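Long-range contact in ethanolamine utilization protein EutS (Streptococcus intermedius SK54 = ATCC 27335, PDB 6XPJ), which probably serves as a minor shell protein of the choline-degrading bacterial microcompartment and assembles into hexamers with a central pore: residues P18-P31 against E44-E56. The protein carries 1 engineered substitution. Sequence-based numbering, arbitrary orientation.
Sequences PGKQITLAHVIAAP and EGAIGVVSLTPNE
A water lies 2.7 Å from T23 OG1 and 2.9 Å from T53 OG1 and donates to S51 OG, so it ties the side chains of strands 21-28 and 46-53 together. Q21 NE2 gives T23 OG1 a second hold, donating to it at 2.9 Å. The main partner of S51 OG is E56 of the second subunit. Q21 OE1 accepts a hydrogen bond from R11 NH1 of the fourth subunit.

The strands run antiparallel, and eight backbone hydrogen bonds join them. The register slips by one residue between I22 and L24, a beta bulge. T23 N still reaches S51 O there, while L24 N is buried without a partner.

L24 and V49 meet obliquely on the face that also carries H26. With CG anti to the backbone N (chi1 -176°), the L24 side chain swings to the carbonyl side, and its CD2 comes 3.8 Å from V49 CG1. L24 also packs on L107 of the second subunit. H26 bonds T115 and S117 through its two ring nitrogens. On the other face I22 CG1 lies beside L52 CD2 at 3.9 Å, and both side chains touch F103 of helix 89-105. Beyond the break at G19 and K20, P18 CB meets P54 CB at 3.9 Å; the T53-P54 peptide bond is cis.

The pair forms central strands of the mixed sheet in a circularly permuted BMC domain, with helix 89-105 against one face.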
loop_
_atom_site.group_PDB
_atom_site.type_symbol
_atom_site.label_atom_id
_atom_site.label_comp_id
_atom_site.label_asym_id
_atom_site.label_seq_id
_atom_site.Cartn_x
_atom_site.Cartn_y
_atom_site.Cartn_z
ATOM N N PRO C 18 -0.553 11.111 -5.404
ATOM C CA PRO C 18 -1.084 11.623 -4.157
ATOM C C PRO C 18 -1.766 12.977 -4.361
ATOM O O PRO C 18 -1.378 13.781 -5.211
ATOM C CB PRO C 18 0.151 11.768 -3.244
ATOM C CG PRO C 18 1.342 11.600 -4.089
ATOM C CD PRO C 18 0.908 11.126 -5.461
ATOM N N GLY C 19 -2.821 13.193 -3.595
ATOM C CA GLY C 19 -3.449 14.513 -3.476
ATOM C C GLY C 19 -2.695 15.397 -2.502
ATOM O O GLY C 19 -1.610 15.023 -2.050
ATOM N N LYS C 20 -3.283 16.553 -2.234
ATOM C CA LYS C 20 -2.665 17.625 -1.438
ATOM C C LYS C 20 -3.699 18.021 -0.415
ATOM O O LYS C 20 -4.550 18.843 -0.712
ATOM C CB LYS C 20 -2.185 18.752 -2.343
ATOM C CG LYS C 20 -1.041 18.344 -3.244
ATOM C CD LYS C 20 -0.753 19.369 -4.335
ATOM C CE LYS C 20 -1.888 19.409 -5.346
ATOM N NZ LYS C 20 -1.463 19.866 -6.695
ATOM N N GLN C 21 -3.623 17.434 0.777
ATOM C CA GLN C 21 -4.747 17.555 1.732
ATOM C C GLN C 21 -4.246 17.331 3.152
ATOM O O GLN C 21 -3.430 16.424 3.371
ATOM C CB GLN C 21 -5.797 16.497 1.365
ATOM C CG GLN C 21 -6.985 16.426 2.289
ATOM C CD GLN C 21 -8.107 15.655 1.631
ATOM O OE1 GLN C 21 -8.598 16.024 0.568
ATOM N NE2 GLN C 21 -8.530 14.601 2.296
ATOM N N ILE C 22 -4.812 18.072 4.097
ATOM C CA ILE C 22 -4.823 17.691 5.532
ATOM C C ILE C 22 -6.204 17.132 5.832
ATOM O O ILE C 22 -7.213 17.847 5.656
ATOM C CB ILE C 22 -4.469 18.869 6.445
ATOM C CG1 ILE C 22 -3.038 19.332 6.166
ATOM C CG2 ILE C 22 -4.702 18.468 7.895
ATOM C CD1 ILE C 22 -2.528 20.428 7.071
ATOM N N THR C 23 -6.252 15.867 6.266
ATOM C CA THR C 23 -7.521 15.144 6.497
ATOM C C THR C 23 -7.859 15.115 7.990
ATOM O O THR C 23 -8.998 14.764 8.358
ATOM C CB THR C 23 -7.473 13.736 5.893
ATOM O OG1 THR C 23 -6.920 13.811 4.571
ATOM C CG2 THR C 23 -8.849 13.128 5.840
ATOM N N LEU C 24 -6.917 15.471 8.845
ATOM C CA LEU C 24 -7.141 15.455 10.302
ATOM C C LEU C 24 -6.217 16.492 10.917
ATOM O O LEU C 24 -5.014 16.486 10.625
ATOM C CB LEU C 24 -6.842 14.063 10.873
ATOM C CG LEU C 24 -7.128 13.926 12.367
ATOM C CD1 LEU C 24 -8.619 13.935 12.614
ATOM C CD2 LEU C 24 -6.492 12.663 12.902
ATOM N N ALA C 25 -6.762 17.341 11.781
ATOM C CA ALA C 25 -5.979 18.280 12.609
ATOM C C ALA C 25 -6.726 18.396 13.928
ATOM O O ALA C 25 -7.742 19.115 14.016
ATOM C CB ALA C 25 -5.822 19.593 11.901
ATOM N N HIS C 26 -6.320 17.589 14.884
ATOM C CA HIS C 26 -7.176 17.195 16.009
ATOM C C HIS C 26 -6.439 17.349 17.322
ATOM O O HIS C 26 -5.252 16.933 17.419
ATOM C CB HIS C 26 -7.637 15.745 15.821
ATOM C CG HIS C 26 -8.671 15.333 16.816
ATOM N ND1 HIS C 26 -10.017 15.449 16.590
ATOM C CD2 HIS C 26 -8.532 14.804 18.066
ATOM C CE1 HIS C 26 -10.674 15.007 17.655
ATOM N NE2 HIS C 26 -9.783 14.600 18.583
ATOM N N VAL C 27 -7.144 17.841 18.325
ATOM C CA VAL C 27 -6.611 17.854 19.711
ATOM C C VAL C 27 -7.449 16.935 20.592
ATOM O O VAL C 27 -8.678 17.071 20.631
ATOM C CB VAL C 27 -6.521 19.270 20.302
ATOM C CG1 VAL C 27 -7.811 20.075 20.197
ATOM C CG2 VAL C 27 -6.044 19.236 21.741
ATOM N N ILE C 28 -6.759 16.028 21.274
ATOM C CA ILE C 28 -7.321 15.291 22.430
ATOM C C ILE C 28 -6.940 16.096 23.656
ATOM O O ILE C 28 -5.755 16.161 23.976
ATOM C CB ILE C 28 -6.825 13.835 22.489
ATOM C CG1 ILE C 28 -6.992 13.123 21.148
ATOM C CG2 ILE C 28 -7.542 13.122 23.633
ATOM C CD1 ILE C 28 -6.459 11.709 21.134
ATOM N N ALA C 29 -7.923 16.717 24.318
ATOM C CA ALA C 29 -7.616 17.741 25.346
ATOM C C ALA C 29 -7.017 17.067 26.574
ATOM O O ALA C 29 -6.096 17.626 27.180
ATOM C CB ALA C 29 -8.866 18.487 25.725
ATOM N N ALA C 30 -7.563 15.918 26.955
ATOM C CA ALA C 30 -7.212 15.231 28.209
ATOM C C ALA C 30 -7.154 13.735 27.931
ATOM O O ALA C 30 -8.056 12.986 28.312
ATOM C CB ALA C 30 -8.237 15.577 29.261
ATOM N N PRO C 31 -6.097 13.258 27.237
ATOM C CA PRO C 31 -5.968 11.855 26.883
ATOM C C PRO C 31 -6.088 10.936 28.103
ATOM O O PRO C 31 -5.604 11.227 29.177
ATOM C CB PRO C 31 -4.577 11.707 26.273
ATOM C CG PRO C 31 -4.331 13.098 25.723
ATOM C CD PRO C 31 -4.949 14.027 26.737
ATOM N N GLU C 44 0.721 13.988 30.615
ATOM C CA GLU C 44 0.350 15.382 30.945
ATOM C C GLU C 44 0.016 16.068 29.629
ATOM O O GLU C 44 0.701 15.784 28.639
ATOM C CB GLU C 44 1.528 16.143 31.568
ATOM C CG GLU C 44 1.993 15.592 32.902
ATOM C CD GLU C 44 1.009 15.798 34.038
ATOM O OE1 GLU C 44 0.232 16.782 33.963
ATOM O OE2 GLU C 44 1.016 14.973 34.991
ATOM N N GLY C 45 -0.978 16.945 29.656
ATOM C CA GLY C 45 -1.226 17.851 28.541
ATOM C C GLY C 45 -2.071 17.196 27.465
ATOM O O GLY C 45 -2.441 16.013 27.549
ATOM N N ALA C 46 -2.365 17.989 26.457
ATOM C CA ALA C 46 -3.142 17.586 25.287
ATOM C C ALA C 46 -2.208 16.938 24.263
ATOM O O ALA C 46 -0.943 17.091 24.328
ATOM C CB ALA C 46 -3.826 18.792 24.718
ATOM N N ILE C 47 -2.824 16.206 23.344
ATOM C CA ILE C 47 -2.121 15.610 22.180
ATOM C C ILE C 47 -2.736 16.199 20.918
ATOM O O ILE C 47 -3.978 16.174 20.787
ATOM C CB ILE C 47 -2.223 14.077 22.215
ATOM C CG1 ILE C 47 -1.393 13.539 23.388
ATOM C CG2 ILE C 47 -1.839 13.466 20.871
ATOM C CD1 ILE C 47 0.075 13.675 23.252
ATOM N N GLY C 48 -1.877 16.637 20.006
ATOM C CA GLY C 48 -2.269 17.039 18.649
ATOM C C GLY C 48 -1.941 15.951 17.659
ATOM O O GLY C 48 -0.844 15.354 17.762
ATOM N N VAL C 49 -2.851 15.673 16.726
ATOM C CA VAL C 49 -2.754 14.597 15.711
ATOM C C VAL C 49 -3.057 15.193 14.344
ATOM O O VAL C 49 -4.119 15.816 14.178
ATOM C CB VAL C 49 -3.717 13.444 16.018
ATOM C CG1 VAL C 49 -3.391 12.264 15.113
ATOM C CG2 VAL C 49 -3.679 13.045 17.492
ATOM N N VAL C 50 -2.144 14.986 13.407
ATOM C CA VAL C 50 -2.275 15.514 12.028
ATOM C C VAL C 50 -2.111 14.372 11.029
ATOM O O VAL C 50 -1.171 13.573 11.139
ATOM C CB VAL C 50 -1.286 16.653 11.753
ATOM C CG1 VAL C 50 -1.665 17.353 10.473
ATOM C CG2 VAL C 50 -1.235 17.639 12.918
ATOM N N SER C 51 -3.003 14.340 10.053
ATOM C CA SER C 51 -2.956 13.448 8.870
ATOM C C SER C 51 -2.747 14.280 7.614
ATOM O O SER C 51 -3.589 15.187 7.364
ATOM C CB SER C 51 -4.249 12.706 8.741
ATOM O OG SER C 51 -4.169 11.811 7.622
ATOM N N LEU C 52 -1.681 14.007 6.876
ATOM C CA LEU C 52 -1.301 14.807 5.686
ATOM C C LEU C 52 -1.080 13.917 4.475
ATOM O O LEU C 52 -0.638 12.770 4.589
ATOM C CB LEU C 52 -0.024 15.593 5.955
ATOM C CG LEU C 52 -0.019 16.449 7.206
ATOM C CD1 LEU C 52 0.745 15.769 8.340
ATOM C CD2 LEU C 52 0.505 17.844 6.919
ATOM N N THR C 53 -1.297 14.501 3.300
ATOM C CA THR C 53 -1.018 13.881 1.992
ATOM C C THR C 53 -0.488 15.009 1.121
ATOM O O THR C 53 -1.085 16.093 1.125
ATOM C CB THR C 53 -2.301 13.280 1.392
ATOM O OG1 THR C 53 -2.934 12.454 2.392
ATOM C CG2 THR C 53 -1.994 12.564 0.098
ATOM N N PRO C 54 0.629 14.846 0.388
ATOM C CA PRO C 54 1.459 13.643 0.408
ATOM C C PRO C 54 2.248 13.507 1.719
ATOM O O PRO C 54 2.380 14.460 2.488
ATOM C CB PRO C 54 2.411 13.852 -0.773
ATOM C CG PRO C 54 2.547 15.353 -0.853
ATOM C CD PRO C 54 1.187 15.893 -0.480
ATOM N N ASN C 55 2.694 12.298 1.983
ATOM C CA ASN C 55 3.195 11.947 3.330
ATOM C C ASN C 55 4.460 12.721 3.698
ATOM O O ASN C 55 4.689 12.927 4.885
ATOM C CB ASN C 55 3.449 10.462 3.418
ATOM C CG ASN C 55 2.161 9.659 3.417
ATOM O OD1 ASN C 55 1.081 10.213 3.579
ATOM N ND2 ASN C 55 2.296 8.340 3.329
ATOM N N GLU C 56 5.243 13.150 2.716
ATOM C CA GLU C 56 6.492 13.901 2.960
ATOM C C GLU C 56 6.185 15.246 3.615
ATOM O O GLU C 56 7.124 15.841 4.197
ATOM C CB GLU C 56 7.268 14.124 1.653
ATOM C CG GLU C 56 7.764 12.865 0.982
ATOM C CD GLU C 56 6.785 12.166 0.048
ATOM O OE1 GLU C 56 5.534 12.530 0.016
ATOM O OE2 GLU C 56 7.233 11.248 -0.653
HETATM O O HOH W 1 -4.309 13.343 4.733
#